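Local atomic coordinates of 3'-5'-exonuclease (Saccharomyces cerevisiae, PDB entry 3E2V), a protein that probably acts as a magnesium-dependent TatD-type nuclease, cutting double-stranded DNA internally and degrading it from the 3' end towards the 5' end. Residues 40-45 against 343-348; 87-92 against 182-187; 216-221 against 266-271; 309-314 against 328-333. One frame throughout, in Å; residues are numbered along the deposited sequence.

Interaction 1. Residues 40-45 against 343-348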
loop_
_atom_site.group_PDB
_atom_site.type_symbol
_atom_site.label_atom_id
_atom_site.label_comp_id
_atom_site.label_asym_id
_atom_site.label_seq_id
_atom_site.Cartn_x
_atom_site.Cartn_y
_atom_site.Cartn_z
ATOM N N TYR A 40 13.644 13.424 3.134
ATOM C CA TYR A 40 13.352 12.134 2.498
ATOM C C TYR A 40 14.518 11.556 1.703
ATOM O O TYR A 40 14.618 10.350 1.561
ATOM C CB TYR A 40 12.039 12.156 1.705
ATOM C CG TYR A 40 11.918 13.293 0.716
ATOM C CD1 TYR A 40 12.522 13.218 -0.541
ATOM C CD2 TYR A 40 11.193 14.432 1.029
ATOM C CE1 TYR A 40 12.411 14.262 -1.456
ATOM C CE2 TYR A 40 11.064 15.475 0.115
ATOM C CZ TYR A 40 11.679 15.387 -1.116
ATOM O OH TYR A 40 11.555 16.428 -2.010
ATOM N N VAL A 41 15.430 12.388 1.213
ATOM C CA VAL A 41 16.607 11.834 0.537
ATOM C C VAL A 41 17.499 11.089 1.549
ATOM O O VAL A 41 17.890 9.947 1.298
ATOM C CB VAL A 41 17.359 12.879 -0.344
ATOM C CG1 VAL A 41 18.676 12.318 -0.835
ATOM C CG2 VAL A 41 16.491 13.273 -1.532
ATOM N N LYS A 42 17.753 11.685 2.714
ATOM C CA LYS A 42 18.491 10.982 3.783
ATOM C C LYS A 42 17.751 9.735 4.287
ATOM O O LYS A 42 18.373 8.707 4.602
ATOM C CB LYS A 42 18.822 11.918 4.954
ATOM C CG LYS A 42 19.995 12.827 4.637
ATOM C CD LYS A 42 20.168 13.872 5.717
ATOM C CE LYS A 42 21.170 14.941 5.302
ATOM N NZ LYS A 42 22.539 14.594 5.750
ATOM N N LEU A 43 16.429 9.827 4.337
ATOM C CA LEU A 43 15.600 8.689 4.648
ATOM C C LEU A 43 15.873 7.537 3.678
ATOM O O LEU A 43 15.980 6.373 4.091
ATOM C CB LEU A 43 14.126 9.086 4.572
ATOM C CG LEU A 43 13.129 7.970 4.837
ATOM C CD1 LEU A 43 12.133 8.382 5.891
ATOM C CD2 LEU A 43 12.476 7.515 3.546
ATOM N N LEU A 44 15.965 7.856 2.392
ATOM C CA LEU A 44 16.213 6.828 1.388
ATOM C C LEU A 44 17.626 6.273 1.511
ATOM O O LEU A 44 17.826 5.075 1.306
ATOM C CB LEU A 44 15.904 7.359 -0.017
ATOM C CG LEU A 44 14.415 7.678 -0.259
ATOM C CD1 LEU A 44 14.214 8.544 -1.506
ATOM C CD2 LEU A 44 13.533 6.415 -0.333
ATOM N N GLU A 45 18.581 7.126 1.858
ATOM C CA GLU A 45 19.951 6.683 2.144
ATOM C C GLU A 45 19.998 5.708 3.325
ATOM O O GLU A 45 20.707 4.689 3.272
ATOM C CB GLU A 45 20.872 7.897 2.358
ATOM C CG GLU A 45 21.028 8.719 1.082
ATOM C CD GLU A 45 21.765 10.046 1.250
ATOM O OE1 GLU A 45 22.056 10.459 2.392
ATOM O OE2 GLU A 45 22.055 10.669 0.203
ATOM N N ASP A 343 18.978 20.519 13.457
ATOM C CA ASP A 343 20.384 20.824 13.718
ATOM C C ASP A 343 21.314 19.690 13.287
ATOM O O ASP A 343 22.509 19.913 13.063
ATOM C CB ASP A 343 20.582 21.176 15.201
ATOM C CG ASP A 343 21.968 21.740 15.505
ATOM O OD1 ASP A 343 22.636 22.318 14.614
ATOM O OD2 ASP A 343 22.394 21.601 16.668
ATOM N N LYS A 344 20.766 18.484 13.144
ATOM C CA LYS A 344 21.560 17.328 12.728
ATOM C C LYS A 344 21.721 17.223 11.202
ATOM O O LYS A 344 22.515 16.419 10.712
ATOM C CB LYS A 344 20.945 16.019 13.265
ATOM C CG LYS A 344 20.679 15.967 14.770
ATOM C CD LYS A 344 21.975 15.974 15.555
ATOM C CE LYS A 344 21.749 15.653 17.020
ATOM N NZ LYS A 344 23.049 15.422 17.718
ATOM N N LEU A 345 20.960 18.011 10.446
ATOM C CA LEU A 345 20.867 17.806 8.993
ATOM C C LEU A 345 22.031 18.272 8.106
ATOM O O LEU A 345 22.082 17.932 6.917
ATOM C CB LEU A 345 19.545 18.351 8.460
ATOM C CG LEU A 345 18.302 17.582 8.880
ATOM C CD1 LEU A 345 17.087 18.283 8.304
ATOM C CD2 LEU A 345 18.348 16.101 8.433
ATOM N N ASN A 346 22.950 19.042 8.663
ATOM C CA ASN A 346 24.157 19.404 7.928
ATOM C C ASN A 346 25.247 18.333 8.083
ATOM O O ASN A 346 26.100 18.171 7.207
ATOM C CB ASN A 346 24.661 20.773 8.384
ATOM C CG ASN A 346 24.579 20.956 9.905
ATOM O OD1 ASN A 346 24.503 19.982 10.664
ATOM N ND2 ASN A 346 24.576 22.215 10.349
ATOM N N ALA A 347 25.192 17.594 9.190
ATOM C CA ALA A 347 26.168 16.542 9.491
ATOM C C ALA A 347 26.022 15.360 8.552
ATOM O O ALA A 347 24.965 15.154 7.953
ATOM C CB ALA A 347 26.031 16.091 10.925
ATOM N N GLU A 348 27.094 14.583 8.422
ATOM C CA GLU A 348 27.074 13.439 7.524
ATOM C C GLU A 348 26.356 12.232 8.133
ATOM O O GLU A 348 25.762 11.446 7.395
ATOM C CB GLU A 348 28.488 13.067 7.081
ATOM C CG GLU A 348 29.101 14.045 6.084
ATOM C CD GLU A 348 28.283 14.167 4.801
ATOM O OE1 GLU A 348 28.011 13.128 4.156
ATOM O OE2 GLU A 348 27.913 15.304 4.436
#

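Interaction 2. Residues 87-92 against 182-187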
loop_
_atom_site.group_PDB
_atom_site.type_symbol
_atom_site.label_atom_id
_atom_site.label_comp_id
_atom_site.label_asym_id
_atom_site.label_seq_id
_atom_site.Cartn_x
_atom_site.Cartn_y
_atom_site.Cartn_z
ATOM N N ILE A 87 -1.355 4.368 -8.495
ATOM C CA ILE A 87 -2.379 5.376 -8.818
ATOM C C ILE A 87 -3.740 4.789 -8.497
ATOM O O ILE A 87 -4.070 3.691 -8.936
ATOM C CB ILE A 87 -2.364 5.763 -10.304
ATOM C CG1 ILE A 87 -1.003 6.357 -10.697
ATOM C CG2 ILE A 87 -3.525 6.741 -10.610
ATOM C CD1 ILE A 87 -0.869 6.646 -12.200
ATOM N N GLY A 88 -4.524 5.530 -7.736
ATOM C CA GLY A 88 -5.853 5.057 -7.332
ATOM C C GLY A 88 -6.462 5.947 -6.283
ATOM O O GLY A 88 -5.807 6.850 -5.781
ATOM N N VAL A 89 -7.733 5.699 -5.973
ATOM C CA VAL A 89 -8.442 6.468 -4.934
ATOM C C VAL A 89 -8.919 5.537 -3.828
ATOM O O VAL A 89 -9.691 4.615 -4.075
ATOM C CB VAL A 89 -9.635 7.273 -5.504
ATOM C CG1 VAL A 89 -10.268 8.148 -4.434
ATOM C CG2 VAL A 89 -9.165 8.136 -6.657
ATOM N N HIS A 90 -8.413 5.780 -2.627
ATOM C CA HIS A 90 -8.626 4.967 -1.428
ATOM C C HIS A 90 -10.036 5.241 -0.904
ATOM O O HIS A 90 -10.591 6.308 -1.157
ATOM C CB HIS A 90 -7.537 5.456 -0.462
ATOM C CG HIS A 90 -7.482 4.808 0.880
ATOM N ND1 HIS A 90 -8.434 5.004 1.853
ATOM C CD2 HIS A 90 -6.493 4.094 1.464
ATOM C CE1 HIS A 90 -8.068 4.384 2.962
ATOM N NE2 HIS A 90 -6.883 3.841 2.757
ATOM N N PRO A 91 -10.630 4.272 -0.190
ATOM C CA PRO A 91 -11.953 4.514 0.384
ATOM C C PRO A 91 -12.053 5.807 1.233
ATOM O O PRO A 91 -13.153 6.385 1.288
ATOM C CB PRO A 91 -12.221 3.240 1.211
ATOM C CG PRO A 91 -10.865 2.574 1.347
ATOM C CD PRO A 91 -10.159 2.899 0.073
ATOM N N CYS A 92 -10.946 6.280 1.826
ATOM C CA CYS A 92 -10.873 7.582 2.550
ATOM C C CYS A 92 -11.416 8.711 1.713
ATOM O O CYS A 92 -11.905 9.718 2.227
ATOM C CB CYS A 92 -9.406 8.000 2.860
ATOM S SG CYS A 92 -8.289 8.246 1.378
ATOM N N GLU A 182 -15.675 -0.555 -6.940
ATOM C CA GLU A 182 -16.041 -1.337 -8.107
ATOM C C GLU A 182 -15.779 -0.613 -9.428
ATOM O O GLU A 182 -15.267 -1.225 -10.361
ATOM C CB GLU A 182 -17.497 -1.799 -8.023
ATOM C CG GLU A 182 -17.919 -2.614 -9.245
ATOM C CD GLU A 182 -19.218 -3.355 -9.034
ATOM O OE1 GLU A 182 -19.601 -3.606 -7.872
ATOM O OE2 GLU A 182 -19.853 -3.690 -10.054
ATOM N N GLU A 183 -16.083 0.683 -9.509
ATOM C CA GLU A 183 -15.818 1.412 -10.753
ATOM C C GLU A 183 -14.315 1.478 -11.065
ATOM O O GLU A 183 -13.905 1.385 -12.228
ATOM C CB GLU A 183 -16.434 2.827 -10.746
ATOM C CG GLU A 183 -17.966 2.817 -10.718
ATOM C CD GLU A 183 -18.583 2.035 -11.896
ATOM O OE1 GLU A 183 -18.228 2.310 -13.075
ATOM O OE2 GLU A 183 -19.427 1.141 -11.639
ATOM N N GLN A 184 -13.494 1.624 -10.025
ATOM C CA GLN A 184 -12.045 1.574 -10.235
ATOM C C GLN A 184 -11.556 0.197 -10.649
ATOM O O GLN A 184 -10.640 0.078 -11.461
ATOM C CB GLN A 184 -11.305 2.093 -8.993
ATOM C CG GLN A 184 -11.471 3.614 -8.823
ATOM C CD GLN A 184 -10.720 4.121 -7.613
ATOM O OE1 GLN A 184 -9.563 4.526 -7.727
ATOM N NE2 GLN A 184 -11.351 4.045 -6.433
ATOM N N LEU A 185 -12.168 -0.856 -10.106
ATOM C CA LEU A 185 -11.843 -2.185 -10.594
ATOM C C LEU A 185 -12.177 -2.306 -12.078
ATOM O O LEU A 185 -11.422 -2.899 -12.834
ATOM C CB LEU A 185 -12.548 -3.269 -9.777
ATOM C CG LEU A 185 -12.031 -3.440 -8.348
ATOM C CD1 LEU A 185 -12.961 -4.378 -7.612
ATOM C CD2 LEU A 185 -10.575 -3.952 -8.321
ATOM N N LYS A 186 -13.300 -1.730 -12.486
ATOM C CA LYS A 186 -13.660 -1.789 -13.904
ATOM C C LYS A 186 -12.625 -1.063 -14.762
ATOM O O LYS A 186 -12.163 -1.577 -15.779
ATOM C CB LYS A 186 -15.038 -1.186 -14.133
ATOM C CG LYS A 186 -16.200 -2.024 -13.617
ATOM C CD LYS A 186 -17.503 -1.250 -13.805
ATOM C CE LYS A 186 -18.693 -1.994 -13.217
ATOM N NZ LYS A 186 -19.926 -1.122 -13.267
ATOM N N ILE A 187 -12.256 0.133 -14.340
ATOM C CA ILE A 187 -11.244 0.910 -15.061
ATOM C C ILE A 187 -9.951 0.127 -15.208
ATOM O O ILE A 187 -9.329 0.143 -16.266
ATOM C CB ILE A 187 -10.986 2.278 -14.368
ATOM C CG1 ILE A 187 -12.096 3.260 -14.737
ATOM C CG2 ILE A 187 -9.591 2.831 -14.710
ATOM C CD1 ILE A 187 -12.048 4.512 -13.888
#

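Interaction 3. Residues 216-221 against 266-271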
loop_
_atom_site.group_PDB
_atom_site.type_symbol
_atom_site.label_atom_id
_atom_site.label_comp_id
_atom_site.label_asym_id
_atom_site.label_seq_id
_atom_site.Cartn_x
_atom_site.Cartn_y
_atom_site.Cartn_z
ATOM N N ARG A 216 -16.741 -11.293 -8.035
ATOM C CA ARG A 216 -17.387 -11.057 -9.333
ATOM C C ARG A 216 -16.373 -10.818 -10.450
ATOM O O ARG A 216 -16.580 -11.242 -11.589
ATOM C CB ARG A 216 -18.397 -9.912 -9.263
ATOM C CG ARG A 216 -19.612 -10.285 -8.445
ATOM C CD ARG A 216 -20.792 -9.365 -8.734
ATOM N NE ARG A 216 -20.436 -7.954 -8.636
ATOM C CZ ARG A 216 -20.479 -7.236 -7.512
ATOM N NH1 ARG A 216 -20.891 -7.773 -6.365
ATOM N NH2 ARG A 216 -20.118 -5.971 -7.537
ATOM N N PHE A 217 -15.263 -10.147 -10.130
ATOM C CA PHE A 217 -14.200 -9.942 -11.102
ATOM C C PHE A 217 -13.318 -11.190 -11.286
ATOM O O PHE A 217 -12.768 -11.403 -12.359
ATOM C CB PHE A 217 -13.328 -8.765 -10.658
ATOM C CG PHE A 217 -13.987 -7.417 -10.826
ATOM C CD1 PHE A 217 -13.761 -6.650 -11.979
ATOM C CD2 PHE A 217 -14.855 -6.918 -9.852
ATOM C CE1 PHE A 217 -14.384 -5.403 -12.141
ATOM C CE2 PHE A 217 -15.460 -5.661 -10.002
ATOM C CZ PHE A 217 -15.236 -4.913 -11.151
ATOM N N VAL A 218 -13.164 -11.992 -10.232
ATOM C CA VAL A 218 -12.386 -13.231 -10.339
ATOM C C VAL A 218 -13.080 -14.223 -11.285
ATOM O O VAL A 218 -12.424 -14.823 -12.155
ATOM C CB VAL A 218 -12.142 -13.868 -8.932
ATOM C CG1 VAL A 218 -11.640 -15.319 -9.062
ATOM C CG2 VAL A 218 -11.145 -13.019 -8.131
ATOM N N VAL A 219 -14.403 -14.357 -11.137
ATOM C CA VAL A 219 -15.201 -15.273 -11.978
ATOM C C VAL A 219 -15.584 -14.638 -13.302
ATOM O O VAL A 219 -15.609 -15.323 -14.327
ATOM C CB VAL A 219 -16.459 -15.757 -11.244
ATOM C CG1 VAL A 219 -17.324 -16.639 -12.173
ATOM C CG2 VAL A 219 -16.033 -16.523 -9.993
ATOM N N GLY A 220 -15.842 -13.332 -13.280
ATOM C CA GLY A 220 -16.301 -12.582 -14.456
ATOM C C GLY A 220 -17.764 -12.181 -14.345
ATOM O O GLY A 220 -18.585 -12.934 -13.818
ATOM N N PHE A 221 -18.081 -10.971 -14.795
ATOM C CA PHE A 221 -19.485 -10.530 -14.863
ATOM C C PHE A 221 -19.652 -9.517 -15.975
ATOM O O PHE A 221 -18.688 -8.900 -16.416
ATOM C CB PHE A 221 -19.957 -9.929 -13.534
ATOM C CG PHE A 221 -19.389 -8.565 -13.259
ATOM C CD1 PHE A 221 -20.134 -7.414 -13.482
ATOM C CD2 PHE A 221 -18.083 -8.445 -12.797
ATOM C CE1 PHE A 221 -19.577 -6.153 -13.225
ATOM C CE2 PHE A 221 -17.523 -7.209 -12.551
ATOM C CZ PHE A 221 -18.267 -6.063 -12.751
ATOM N N LEU A 266 -7.426 -15.951 1.092
ATOM C CA LEU A 266 -6.576 -16.927 0.398
ATOM C C LEU A 266 -7.365 -17.786 -0.566
ATOM O O LEU A 266 -6.844 -18.174 -1.619
ATOM C CB LEU A 266 -5.806 -17.812 1.388
ATOM C CG LEU A 266 -4.787 -17.090 2.267
ATOM C CD1 LEU A 266 -4.269 -18.038 3.346
ATOM C CD2 LEU A 266 -3.610 -16.522 1.463
ATOM N N ASN A 267 -8.617 -18.063 -0.216
ATOM C CA ASN A 267 -9.479 -18.920 -1.026
ATOM C C ASN A 267 -10.128 -18.179 -2.195
ATOM O O ASN A 267 -10.615 -18.806 -3.143
ATOM C CB ASN A 267 -10.516 -19.606 -0.126
ATOM C CG ASN A 267 -9.902 -20.704 0.737
ATOM O OD1 ASN A 267 -8.995 -21.422 0.309
ATOM N ND2 ASN A 267 -10.387 -20.828 1.965
ATOM N N LEU A 268 -10.139 -16.852 -2.132
ATOM C CA LEU A 268 -10.697 -16.039 -3.211
ATOM C C LEU A 268 -9.972 -16.301 -4.542
ATOM O O LEU A 268 -10.618 -16.416 -5.588
ATOM C CB LEU A 268 -10.639 -14.553 -2.818
ATOM C CG LEU A 268 -10.946 -13.463 -3.843
ATOM C CD1 LEU A 268 -12.414 -13.545 -4.279
ATOM C CD2 LEU A 268 -10.668 -12.114 -3.209
ATOM N N SER A 269 -8.642 -16.415 -4.485
ATOM C CA SER A 269 -7.808 -16.597 -5.676
ATOM C C SER A 269 -6.406 -17.021 -5.268
ATOM O O SER A 269 -5.891 -16.530 -4.272
ATOM C CB SER A 269 -7.693 -15.279 -6.440
ATOM O OG SER A 269 -6.658 -15.331 -7.407
ATOM N N PRO A 270 -5.772 -17.911 -6.043
ATOM C CA PRO A 270 -4.374 -18.256 -5.792
ATOM C C PRO A 270 -3.457 -17.053 -5.976
ATOM O O PRO A 270 -2.303 -17.086 -5.552
ATOM C CB PRO A 270 -4.080 -19.330 -6.856
ATOM C CG PRO A 270 -5.093 -19.117 -7.895
ATOM C CD PRO A 270 -6.321 -18.687 -7.167
ATOM N N ASN A 271 -3.987 -15.997 -6.596
ATOM C CA ASN A 271 -3.204 -14.787 -6.883
ATOM C C ASN A 271 -3.370 -13.681 -5.842
ATOM O O ASN A 271 -2.888 -12.572 -6.050
ATOM C CB ASN A 271 -3.540 -14.277 -8.287
ATOM C CG ASN A 271 -2.907 -15.128 -9.389
ATOM O OD1 ASN A 271 -1.877 -15.760 -9.177
ATOM N ND2 ASN A 271 -3.527 -15.132 -10.567
#

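Interaction 4. Residues 309-314 against 328-333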
loop_
_atom_site.group_PDB
_atom_site.type_symbol
_atom_site.label_atom_id
_atom_site.label_comp_id
_atom_site.label_asym_id
_atom_site.label_seq_id
_atom_site.Cartn_x
_atom_site.Cartn_y
_atom_site.Cartn_z
ATOM N N ILE A 309 7.198 -0.874 15.082
ATOM C CA ILE A 309 7.213 -2.010 16.009
ATOM C C ILE A 309 7.669 -1.496 17.378
ATOM O O ILE A 309 8.793 -1.001 17.519
ATOM C CB ILE A 309 8.104 -3.134 15.484
ATOM C CG1 ILE A 309 7.442 -3.783 14.252
ATOM C CG2 ILE A 309 8.343 -4.191 16.552
ATOM C CD1 ILE A 309 8.391 -4.602 13.398
ATOM N N LYS A 310 6.760 -1.586 18.351
ATOM C CA LYS A 310 6.965 -0.985 19.673
ATOM C C LYS A 310 7.174 -2.051 20.739
ATOM O O LYS A 310 6.811 -3.217 20.562
ATOM C CB LYS A 310 5.764 -0.121 20.064
ATOM C CG LYS A 310 5.552 1.104 19.192
ATOM C CD LYS A 310 4.275 1.812 19.609
ATOM C CE LYS A 310 4.168 3.186 18.981
ATOM N NZ LYS A 310 2.831 3.761 19.341
ATOM N N ARG A 311 7.752 -1.626 21.860
ATOM C CA ARG A 311 8.033 -2.522 22.971
ATOM C C ARG A 311 6.782 -3.144 23.580
ATOM O O ARG A 311 6.841 -4.225 24.155
ATOM C CB ARG A 311 8.858 -1.794 24.050
ATOM C CG ARG A 311 10.301 -1.597 23.625
ATOM C CD ARG A 311 11.087 -0.693 24.576
ATOM N NE ARG A 311 12.477 -0.548 24.140
ATOM C CZ ARG A 311 12.885 0.414 23.321
ATOM N NH1 ARG A 311 12.005 1.302 22.872
ATOM N NH2 ARG A 311 14.156 0.504 22.957
ATOM N N THR A 312 5.648 -2.464 23.420
ATOM C CA THR A 312 4.357 -2.936 23.900
ATOM C C THR A 312 3.638 -3.868 22.913
ATOM O O THR A 312 2.466 -4.229 23.131
ATOM C CB THR A 312 3.437 -1.747 24.202
ATOM O OG1 THR A 312 3.377 -0.875 23.058
ATOM C CG2 THR A 312 3.956 -0.958 25.415
ATOM N N HIS A 313 4.314 -4.235 21.823
ATOM C CA HIS A 313 3.759 -5.167 20.824
ATOM C C HIS A 313 4.303 -6.577 21.022
ATOM O O HIS A 313 5.463 -6.743 21.434
ATOM C CB HIS A 313 4.104 -4.688 19.402
ATOM C CG HIS A 313 3.478 -3.378 19.034
ATOM N ND1 HIS A 313 3.907 -2.621 17.963
ATOM C CD2 HIS A 313 2.449 -2.694 19.594
ATOM C CE1 HIS A 313 3.163 -1.532 17.873
ATOM N NE2 HIS A 313 2.279 -1.543 18.858
ATOM N N ALA A 314 3.502 -7.586 20.679
ATOM C CA ALA A 314 3.943 -8.983 20.823
ATOM C C ALA A 314 5.161 -9.295 19.950
ATOM O O ALA A 314 5.937 -10.206 20.245
ATOM C CB ALA A 314 2.828 -9.927 20.511
ATOM N N PHE A 328 22.134 -7.148 16.630
ATOM C CA PHE A 328 21.179 -6.273 15.936
ATOM C C PHE A 328 21.080 -4.888 16.572
ATOM O O PHE A 328 20.935 -4.760 17.792
ATOM C CB PHE A 328 19.788 -6.925 15.858
ATOM C CG PHE A 328 18.801 -6.148 15.021
ATOM C CD1 PHE A 328 18.934 -6.108 13.635
ATOM C CD2 PHE A 328 17.757 -5.454 15.622
ATOM C CE1 PHE A 328 18.034 -5.377 12.849
ATOM C CE2 PHE A 328 16.845 -4.723 14.843
ATOM C CZ PHE A 328 16.991 -4.694 13.454
ATOM N N GLU A 329 21.140 -3.858 15.729
ATOM C CA GLU A 329 21.032 -2.474 16.179
ATOM C C GLU A 329 19.589 -1.971 16.123
ATOM O O GLU A 329 18.986 -1.906 15.040
ATOM C CB GLU A 329 21.950 -1.576 15.342
ATOM N N TYR A 330 19.043 -1.646 17.296
ATOM C CA TYR A 330 17.714 -1.056 17.460
ATOM C C TYR A 330 17.846 0.210 18.320
ATOM O O TYR A 330 18.368 0.145 19.439
ATOM C CB TYR A 330 16.761 -2.059 18.127
ATOM C CG TYR A 330 15.334 -1.585 18.332
ATOM C CD1 TYR A 330 14.361 -1.798 17.359
ATOM C CD2 TYR A 330 14.942 -0.953 19.518
ATOM C CE1 TYR A 330 13.038 -1.383 17.549
ATOM C CE2 TYR A 330 13.620 -0.522 19.712
ATOM C CZ TYR A 330 12.672 -0.744 18.724
ATOM O OH TYR A 330 11.365 -0.340 18.911
ATOM N N PRO A 331 17.416 1.377 17.801
ATOM C CA PRO A 331 16.988 1.607 16.421
ATOM C C PRO A 331 18.171 1.528 15.453
ATOM O O PRO A 331 19.324 1.458 15.882
ATOM C CB PRO A 331 16.430 3.028 16.466
ATOM C CG PRO A 331 17.173 3.686 17.594
ATOM C CD PRO A 331 17.338 2.606 18.614
ATOM N N ALA A 332 17.897 1.549 14.149
ATOM C CA ALA A 332 18.950 1.329 13.148
ATOM C C ALA A 332 19.960 2.483 13.060
ATOM O O ALA A 332 21.093 2.309 12.594
ATOM C CB ALA A 332 18.330 1.064 11.783
ATOM N N PHE A 333 19.504 3.661 13.472
ATOM C CA PHE A 333 20.273 4.911 13.469
ATOM C C PHE A 333 19.796 5.658 14.705
ATOM O O PHE A 333 18.728 5.353 15.229
ATOM C CB PHE A 333 19.939 5.738 12.217
ATOM C CG PHE A 333 20.339 5.071 10.930
ATOM C CD1 PHE A 333 21.599 5.282 10.394
ATOM C CD2 PHE A 333 19.465 4.210 10.270
ATOM C CE1 PHE A 333 21.988 4.656 9.218
ATOM C CE2 PHE A 333 19.843 3.577 9.085
ATOM C CZ PHE A 333 21.108 3.792 8.566
#

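Interaction 1. Residues 40-45 against 343-348
Stretched along chi2 and chi3 and bent at chi4 (-92°), the side chain of Lys42 reaches from its helix to the backbone of Leu345 and Ala347. Its CG stands anti to the carbonyl carbon (chi1 -77°), which sends the chain off the helix surface, and the final bend turns the amine to the carbonyls opposite. In this TIM-barrel fold, helix 40-49 lies on the crossover between the neighbouring parallel strands 14-16 and 52-57, while 343-348 belongs to the late loop between strands 334-336 and 351-353. The backbones stay well apart, 8.9 Å between Lys42 CA and Leu345 CA, so the lysine alone bridges the gap on the helix side. Its NZ donates a weak hydrogen bond to Ala347 O at 3.3 Å. Lower on the stem, Lys42 CD touches the methyl Leu345 CD2 at 4.0 Å, the two side chains meeting at a slant, so an apolar contact accompanies the polar one. Glu348 OE2 is 5.6 Å from Lys42 NZ, too far for a salt bridge, though its charge may favour the amine's position. Were Lys42 cut back to alanine, Ala347 O would probably lose this weak donor and Leu345 CD2 this apolar neighbour, with a gap opened between helix and loop. Elsewhere on the helix, Tyr40 and Val41 pack on helix 62-75, and the buried Leu43 on Phe26 and Pro359. This is a surface contact, remote from the metal site. Just short of the amine, Lys42 CE lies 3.5 Å from Leu345 O.

Interaction 2. Residues 87-92 against 182-187
The flat carboxamide of Gln184 meets the backbone of Val89 through its edge, using its oxygen and its nitrogen together. Gln184 OE1 accepts from Val89 N at 2.8 Å, with the donor in the plane of the amide carbonyl and on a lone pair. Gln184 NE2 gives one hydrogen to Val89 O at 2.9 Å; this N-H points almost straight at the acceptor (169°), and that oxygen lies only 8° out of the amide plane. Two bonds to one residue fix the rotation of the amide, and a third, from NE2 to Phe180 O one turn back in the same helix, holds it further. Val89 CB sits 3.5 Å from OE1, beside the paired edge. The contact is buried in a TIM barrel: residues 87-92 leave strand 82-87 at its C-terminal end, the end that carries the active site in this fold, and helix 174-187 belongs to the outer layer. Gly88 lies about 6 Å from the side chain of Glu161, which binds magnesium in a structure of this protein, though no ion is bound to it in this chain; the neighbouring His90 touches Glu161. At the edge of the His90 ring, in its plane, Cys92 N donates to ND1 at 2.8 Å, just before the Cys92-Cys93 disulfide.

Interaction 3. Residues 216-221 against 266-271
The backbones of Val218 and Ser269 approach to 7.4 Å between their CA atoms, where helix 207-219 gives way at Gly220 with a positive phi (108°), at backbone angles that call for glycine, and where Ser269 leaves helix 259-268 with extended backbone angles. Both helices belong to the outer layer of the TIM barrel, each following one of the adjacent strands 199-204 and 250-252, so the contact joins neighbouring beta-alpha units near their helix ends. Val218 does most of the touching with its two branches. CG1, anti to the backbone N, lies 3.8 Å from Leu268 O, while CG2 meets Leu268 CD1 at 4.1 Å, the side chains slanting across each other. The same CG2 is 4.5 Å from Ser269 CB, making a loose apolar patch without any hydrogen bond between the segments. Phe244 adds to the packing against Val218, and Leu214 and Glu215, a turn earlier on the first helix, against Leu268. On another side of that helix, Phe221 turns its edge to the face of Phe217: Phe221 CE2 stands 3.4 Å above the Phe217 ring plane, over its centre. Past Leu268 the chain folds into an ST turn, in which Ser269 OG accepts from Asn271 N at 2.9 Å with an N-H...O angle of 157°.

Interaction 4. Residues 309-314 against 328-333
Tyr330 presents the rim of its ring to Arg311 and its hydroxyl to the backbone of Ile309, making the phenol the centre of the contact. A chi1 of -179° sets CG opposite the backbone N and points the ring toward 309-314. Tyr330 OH donates to Ile309 O at 3.0 Å; the hydroxyl lies in the carbonyl plane, with a C=O...O angle of 157°. Arg311, extended from CG to NE, reaches the ring obliquely, and its guanidinium plane is turned 76° from the ring plane. The tyrosine therefore brings its edge to a guanidinium face: Tyr330 CE2 stands over that face, 3.4 Å from Arg311 NH2 and 3.8 Å from Arg311 CZ. Because the cation lies near the ring plane and not above the ring, the geometry is not that of a cation-pi stack. The 309-314 side is shaped by a type I beta turn from Lys310 to His313, closed by the hydrogen bond from His313 N to Lys310 O (3.0 Å), and the tyrosine is followed by a cis peptide to Pro331. A phenylalanine in its place would lack the hydroxyl and is likely to leave Ile309 O without this donor. Ile309 lies about 10 Å, side chain to side chain, from the magnesium ligand Asp303. The segments precede and follow helix 316-325 in the chain; Phe316 of that helix meets the Tyr330 ring edge-to-face, Ile309 packs on its Leu319, and Gln364 of helix 362-373 touches both Ile309 and Tyr330.

From the N terminus, helix 40-49 opens the longest loop, which interaction 1 closes almost three hundred residues later at 343-348; the other three contacts are nested inside it. Interaction 2 closes first, joining the end of strand 82-87 to helix 174-187. Interaction 3 follows in series, tying helix 207-219 to the end of helix 259-268. Interactions 2 and 3 touch: Leu185 packs on Phe217, and Glu182 and Arg216 lie side by side with opposite charges, though their modelled separation is doubtfully short. Interaction 4 closes the shortest loop, round helix 316-325. None of the loops cross. Interactions 1 and 4 lie on the opposite side of the chain's centre from 2 and 3.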